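Local coordinates for protein phosphoheptose isomerase (Neisseria gonorrhoeae, PDB 5I01) that catalyses the zinc-dependent isomerization of sedoheptulose 7-phosphate to D-glycero-D-manno-heptose 7-phosphate, the opening step of heptose biosynthesis, at residues A[15-20]-A[176-181]; A[62-67]-A[182-187]. The protein carries 1 engineered substitution. All blocks are in the same frame, centred on the assembly; numbering follows the deposited sequence.

Interaction 1 of 2, residues A[15-20]-A[176-181]; sequences AESIRA and IQENHI. With ZN (zinc ion), chain H.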
loop_
_atom_site.group_PDB
_atom_site.type_symbol
_atom_site.label_atom_id
_atom_site.label_comp_id
_atom_site.label_asym_id
_atom_site.label_seq_id
_atom_site.Cartn_x
_atom_site.Cartn_y
_atom_site.Cartn_z
ATOM N N ALA A 15 -1.438 19.264 -26.444
ATOM C CA ALA A 15 -2.547 19.807 -27.243
ATOM C C ALA A 15 -3.802 18.967 -27.064
ATOM O O ALA A 15 -4.885 19.510 -26.817
ATOM C CB ALA A 15 -2.176 19.917 -28.718
ATOM N N GLU A 16 -3.646 17.648 -27.142
ATOM C CA GLU A 16 -4.762 16.738 -26.905
ATOM C C GLU A 16 -5.346 16.908 -25.499
ATOM O O GLU A 16 -6.571 16.926 -25.344
ATOM C CB GLU A 16 -4.365 15.278 -27.160
ATOM C CG GLU A 16 -5.566 14.352 -27.348
ATOM C CD GLU A 16 -5.213 12.874 -27.400
ATOM O OE1 GLU A 16 -4.279 12.457 -26.686
ATOM O OE2 GLU A 16 -5.891 12.118 -28.136
ATOM N N SER A 17 -4.482 17.053 -24.489
ATOM C CA SER A 17 -4.924 17.236 -23.094
ATOM C C SER A 17 -5.649 18.564 -22.882
ATOM O O SER A 17 -6.640 18.622 -22.167
ATOM C CB SER A 17 -3.745 17.133 -22.118
ATOM O OG SER A 17 -4.205 17.073 -20.765
ATOM N N ILE A 18 -5.147 19.625 -23.505
ATOM C CA ILE A 18 -5.858 20.908 -23.530
ATOM C C ILE A 18 -7.240 20.755 -24.193
ATOM O O ILE A 18 -8.246 21.112 -23.576
ATOM C CB ILE A 18 -5.014 22.023 -24.201
ATOM C CG1 ILE A 18 -3.836 22.402 -23.288
ATOM C CG2 ILE A 18 -5.858 23.262 -24.496
ATOM C CD1 ILE A 18 -2.652 23.001 -24.022
ATOM N N ARG A 19 -7.290 20.206 -25.417
ATOM C CA ARG A 19 -8.574 19.984 -26.126
ATOM C C ARG A 19 -9.580 19.227 -25.271
ATOM O O ARG A 19 -10.746 19.610 -25.202
ATOM C CB ARG A 19 -8.387 19.200 -27.434
ATOM C CG ARG A 19 -7.725 19.971 -28.567
ATOM C CD ARG A 19 -8.091 19.398 -29.923
ATOM N NE ARG A 19 -7.820 17.964 -30.050
ATOM C CZ ARG A 19 -6.620 17.408 -30.234
ATOM N NH1 ARG A 19 -5.504 18.141 -30.297
ATOM N NH2 ARG A 19 -6.538 16.089 -30.357
ATOM N N ALA A 20 -9.111 18.156 -24.626
ATOM C CA ALA A 20 -9.956 17.309 -23.769
ATOM C C ALA A 20 -10.578 18.062 -22.608
ATOM O O ALA A 20 -11.730 17.823 -22.268
ATOM C CB ALA A 20 -9.172 16.120 -23.255
ATOM N N ILE A 176 -8.536 10.632 -19.995
ATOM C CA ILE A 176 -9.616 10.448 -19.026
ATOM C C ILE A 176 -9.083 10.542 -17.588
ATOM O O ILE A 176 -9.662 11.260 -16.777
ATOM C CB ILE A 176 -10.365 9.117 -19.255
ATOM C CG1 ILE A 176 -11.063 9.128 -20.621
ATOM C CG2 ILE A 176 -11.404 8.883 -18.166
ATOM C CD1 ILE A 176 -11.238 7.755 -21.220
ATOM N N GLN A 177 -7.994 9.835 -17.284
ATOM C CA GLN A 177 -7.340 9.932 -15.965
ATOM C C GLN A 177 -6.999 11.378 -15.605
ATOM O O GLN A 177 -7.264 11.812 -14.496
ATOM C CB GLN A 177 -6.067 9.068 -15.895
ATOM C CG GLN A 177 -6.338 7.590 -15.648
ATOM C CD GLN A 177 -5.179 6.653 -16.036
ATOM O OE1 GLN A 177 -4.075 7.087 -16.409
ATOM N NE2 GLN A 177 -5.439 5.347 -15.953
ATOM N N GLU A 178 -6.435 12.116 -16.558
ATOM C CA GLU A 178 -6.012 13.506 -16.338
ATOM C C GLU A 178 -7.178 14.441 -16.023
ATOM O O GLU A 178 -7.029 15.348 -15.203
ATOM C CB GLU A 178 -5.247 14.024 -17.547
ATOM C CG GLU A 178 -3.902 13.341 -17.735
ATOM C CD GLU A 178 -3.359 13.447 -19.153
ATOM O OE1 GLU A 178 -3.878 14.272 -19.950
ATOM O OE2 GLU A 178 -2.402 12.689 -19.476
ATOM N N ASN A 179 -8.317 14.229 -16.688
ATOM C CA ASN A 179 -9.564 14.938 -16.363
ATOM C C ASN A 179 -10.132 14.487 -14.998
ATOM O O ASN A 179 -10.674 15.298 -14.251
ATOM C CB ASN A 179 -10.624 14.759 -17.472
ATOM C CG ASN A 179 -10.350 15.617 -18.688
ATOM O OD1 ASN A 179 -11.093 16.554 -18.991
ATOM N ND2 ASN A 179 -9.271 15.314 -19.387
ATOM N N HIS A 180 -10.018 13.203 -14.680
ATOM C CA HIS A 180 -10.483 12.698 -13.397
ATOM C C HIS A 180 -9.823 13.401 -12.201
ATOM O O HIS A 180 -10.508 13.746 -11.225
ATOM C CB HIS A 180 -10.274 11.180 -13.288
ATOM C CG HIS A 180 -11.294 10.364 -14.017
ATOM N ND1 HIS A 180 -11.165 9.001 -14.186
ATOM C CD2 HIS A 180 -12.463 10.707 -14.606
ATOM C CE1 HIS A 180 -12.210 8.542 -14.851
ATOM N NE2 HIS A 180 -13.007 9.559 -15.122
ATOM N N ILE A 181 -8.510 13.607 -12.271
ATOM C CA ILE A 181 -7.792 14.226 -11.155
ATOM C C ILE A 181 -8.137 15.712 -11.025
ATOM O O ILE A 181 -8.223 16.220 -9.915
ATOM C CB ILE A 181 -6.256 13.964 -11.197
ATOM C CG1 ILE A 181 -5.630 14.249 -9.836
ATOM C CG2 ILE A 181 -5.544 14.773 -12.269
ATOM C CD1 ILE A 181 -6.101 13.285 -8.758
HETATM ZN ZN ZN H . -2.178 6.483 -16.648
#

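Interaction 2 of 2, residues A[62-67]-A[182-187]; sequences QHFAAE and LLIHAM. With ZN (zinc ion), chain E.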
loop_
_atom_site.group_PDB
_atom_site.type_symbol
_atom_site.label_atom_id
_atom_site.label_comp_id
_atom_site.label_asym_id
_atom_site.label_seq_id
_atom_site.Cartn_x
_atom_site.Cartn_y
_atom_site.Cartn_z
ATOM N N GLN A 62 -6.653 6.847 -3.857
ATOM C CA GLN A 62 -5.868 7.128 -2.645
ATOM C C GLN A 62 -5.401 8.587 -2.571
ATOM O O GLN A 62 -5.202 9.098 -1.478
ATOM C CB GLN A 62 -4.727 6.108 -2.429
ATOM C CG GLN A 62 -3.489 6.217 -3.307
ATOM C CD GLN A 62 -2.386 5.266 -2.852
ATOM O OE1 GLN A 62 -2.602 4.050 -2.716
ATOM N NE2 GLN A 62 -1.198 5.811 -2.608
ATOM N N HIS A 63 -5.229 9.230 -3.728
ATOM C CA HIS A 63 -4.982 10.685 -3.843
ATOM C C HIS A 63 -6.176 11.483 -3.275
ATOM O O HIS A 63 -5.996 12.355 -2.437
ATOM C CB HIS A 63 -4.753 11.048 -5.322
ATOM C CG HIS A 63 -4.273 12.449 -5.574
ATOM N ND1 HIS A 63 -3.354 12.731 -6.561
ATOM C CD2 HIS A 63 -4.602 13.641 -5.020
ATOM C CE1 HIS A 63 -3.128 14.031 -6.596
ATOM N NE2 HIS A 63 -3.869 14.606 -5.668
ATOM N N PHE A 64 -7.381 11.169 -3.739
ATOM C CA PHE A 64 -8.614 11.756 -3.192
ATOM C C PHE A 64 -8.740 11.602 -1.673
ATOM O O PHE A 64 -8.923 12.572 -0.970
ATOM C CB PHE A 64 -9.830 11.138 -3.865
ATOM C CG PHE A 64 -11.118 11.502 -3.211
ATOM C CD1 PHE A 64 -11.579 12.811 -3.252
ATOM C CD2 PHE A 64 -11.870 10.541 -2.537
ATOM C CE1 PHE A 64 -12.775 13.161 -2.640
ATOM C CE2 PHE A 64 -13.065 10.880 -1.923
ATOM C CZ PHE A 64 -13.520 12.193 -1.976
ATOM N N ALA A 65 -8.634 10.375 -1.180
ATOM C CA ALA A 65 -8.738 10.089 0.254
ATOM C C ALA A 65 -7.668 10.786 1.090
ATOM O O ALA A 65 -7.954 11.254 2.188
ATOM C CB ALA A 65 -8.696 8.587 0.499
ATOM N N ALA A 66 -6.443 10.860 0.578
ATOM C CA ALA A 66 -5.354 11.559 1.275
ATOM C C ALA A 66 -5.571 13.081 1.417
ATOM O O ALA A 66 -5.185 13.680 2.431
ATOM C CB ALA A 66 -4.022 11.271 0.597
ATOM N N GLU A 67 -6.181 13.710 0.417
ATOM C CA GLU A 67 -6.538 15.133 0.532
ATOM C C GLU A 67 -7.741 15.405 1.461
ATOM O O GLU A 67 -7.881 16.505 1.973
ATOM C CB GLU A 67 -6.709 15.757 -0.847
ATOM C CG GLU A 67 -5.359 15.874 -1.552
ATOM C CD GLU A 67 -5.419 16.642 -2.853
ATOM O OE1 GLU A 67 -6.515 16.731 -3.441
ATOM O OE2 GLU A 67 -4.362 17.144 -3.290
ATOM N N LEU A 182 -8.342 16.392 -12.157
ATOM C CA LEU A 182 -8.881 17.744 -12.155
ATOM C C LEU A 182 -10.238 17.765 -11.439
ATOM O O LEU A 182 -10.447 18.585 -10.544
ATOM C CB LEU A 182 -9.011 18.297 -13.589
ATOM C CG LEU A 182 -9.815 19.594 -13.790
ATOM C CD1 LEU A 182 -9.259 20.719 -12.930
ATOM C CD2 LEU A 182 -9.842 20.010 -15.249
ATOM N N LEU A 183 -11.141 16.867 -11.844
ATOM C CA LEU A 183 -12.474 16.762 -11.236
ATOM C C LEU A 183 -12.408 16.568 -9.717
ATOM O O LEU A 183 -13.108 17.247 -8.974
ATOM C CB LEU A 183 -13.297 15.629 -11.877
ATOM C CG LEU A 183 -13.809 15.857 -13.301
ATOM C CD1 LEU A 183 -14.478 14.605 -13.839
ATOM C CD2 LEU A 183 -14.786 17.015 -13.354
ATOM N N ILE A 184 -11.549 15.657 -9.272
ATOM C CA ILE A 184 -11.313 15.426 -7.843
ATOM C C ILE A 184 -10.879 16.696 -7.123
ATOM O O ILE A 184 -11.404 17.008 -6.060
ATOM C CB ILE A 184 -10.284 14.288 -7.629
ATOM C CG1 ILE A 184 -10.984 12.945 -7.875
ATOM C CG2 ILE A 184 -9.651 14.340 -6.237
ATOM C CD1 ILE A 184 -10.062 11.757 -8.012
ATOM N N HIS A 185 -9.915 17.405 -7.704
ATOM C CA HIS A 185 -9.399 18.651 -7.129
ATOM C C HIS A 185 -10.468 19.717 -6.999
ATOM O O HIS A 185 -10.536 20.397 -5.984
ATOM C CB HIS A 185 -8.209 19.182 -7.939
ATOM C CG HIS A 185 -6.933 18.459 -7.657
ATOM N ND1 HIS A 185 -5.903 18.375 -8.568
ATOM C CD2 HIS A 185 -6.523 17.776 -6.561
ATOM C CE1 HIS A 185 -4.908 17.685 -8.037
ATOM N NE2 HIS A 185 -5.260 17.308 -6.820
ATOM N N ALA A 186 -11.291 19.854 -8.036
ATOM C CA ALA A 186 -12.405 20.796 -8.037
ATOM C C ALA A 186 -13.464 20.446 -6.978
ATOM O O ALA A 186 -14.034 21.349 -6.370
ATOM C CB ALA A 186 -13.036 20.855 -9.421
ATOM N N MET A 187 -13.709 19.149 -6.766
ATOM C CA MET A 187 -14.631 18.666 -5.726
ATOM C C MET A 187 -14.103 18.941 -4.307
ATOM O O MET A 187 -14.844 19.448 -3.458
ATOM C CB MET A 187 -14.923 17.158 -5.887
ATOM C CG MET A 187 -15.885 16.812 -7.017
ATOM S SD MET A 187 -16.427 15.076 -7.091
ATOM C CE MET A 187 -14.936 14.172 -7.510
HETATM ZN ZN ZN E . -3.850 16.726 -5.214
#

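Interaction 1 of 2, residues A[15-20]-A[176-181]
Behind a zinc site shared between two subunits, Ser17, on helix 6-27, meets the second-shell residue Glu178, on helix 173-193; Ala20 and Asn179 touch further along the same pair of helices. The helices are not in intimate contact: the nearest CA atoms, Ser17 to Glu178 and Ala20 to Asn179, are 7.8 Å apart, and side chains bridge the difference. The polar link is a hydrogen bond from Ser17 OG to Glu178 OE1, 2.9 Å long. The hydroxyl reaches the oxygen on its anti side, tilted 31° out of the carboxylate plane. It can do so because OG lies opposite the backbone N of Ser17 (chi1 -170°), while the glutamate sends an extended chain across the gap. Beside this bond, the amide of Asn179 lies against Ala20 without bonding to it: ND2 is 4.0 Å from Ala20 CB, and OD1 comes no nearer than 3.6 Å to Ala20 O, another acceptor. The amide's polar partner is elsewhere, since ND2 donates to the carbonyl O of Arg175.

The other oxygen of the glutamate, OE2, forms a salt bridge with Arg175 and accepts a hydrogen bond from ND1 of His185 of the second subunit. Arg175 also pairs with Glu16, tying the two helices together a second time. The residue just before Glu178, Gln177, turns to a different side of its helix and binds zinc through OE1 at 2.0 Å, alongside His63, Glu67 and His185 of that second subunit. Adjacent residues thus serve the same metal centre, Gln177 as a direct ligand and Glu178 as the support of another ligand. With a serine, an arginine and a histidine on one buried carboxylate, its rotation should be well fixed, and the orientation of the neighbouring subunit's zinc-binding imidazole with it.

Interaction 2 of 2, residues A[62-67]-A[182-187]
His63 and Glu67 from one helix and His185 from another close on a single zinc ion. The His63 side chain leaves with CG opposite the backbone N (chi1 -171°), which puts NE2 2.2 Å from zinc. His185 makes the other choice, with CG opposite the carbonyl carbon (chi1 -78°), and swings its ring across the gap until its NE2 is also 2.2 Å from the metal. His63 NE2 and His185 NE2 are only 3.3 Å apart, held together by the shared ion and not by a hydrogen bond. Their rings meet obliquely, planes 64° apart, so neither lies flat on the other.

The Glu67 side chain, extended beyond CG, binds zinc through OE2 at 2.0 Å; its OE1 stands well back from the metal, 3.2 Å away, and instead approaches CD2 at the edge of the His185 ring, in the ring plane, at 3.3 Å. His63 and Glu67, four residues apart, share one face of helix 56-69, a His-x-x-x-Glu arrangement, and in this SIS-fold enzyme the segments 62-67 and 182-187 run nearly parallel. Gln177 of the second subunit completes the metal's protein ligands, and Glu178 of that subunit accepts a hydrogen bond from ND1 of His185.

Next to the metal the contact turns apolar. Ile184 sets its CG2 branch at the edge of the Phe64 ring, close to the ring plane, with CG2 3.9 Å from CD1, while its CD1 end lies beside the phenylalanine CB. Beyond this pair the phenyl group continues inward against Ile49 and Ala51 of strand 49-52 and Met39 of helix 29-44.

Both interactions draw on helix 173-193, using consecutive stretches of it: 176-181 faces helix 6-27 and 182-187 faces helix 56-69. Their segments alternate along the chain, in the order 15-20, 62-67, 176-181, 182-187, and their centres are 15 Å apart. They nevertheless touch, Ile181 CD1 packing 3.6 Å from His63 ND1. The zinc ions differ: interaction 2 supplies three ligands to one ion, whereas interaction 1 gives the fourth ligand to the equivalent site built with the second subunit. One helix therefore serves two metal sites, illustrating a general principle of oligomeric enzymes, that a complete site may require association. Here each zinc site depends on two chains of the homotetramer.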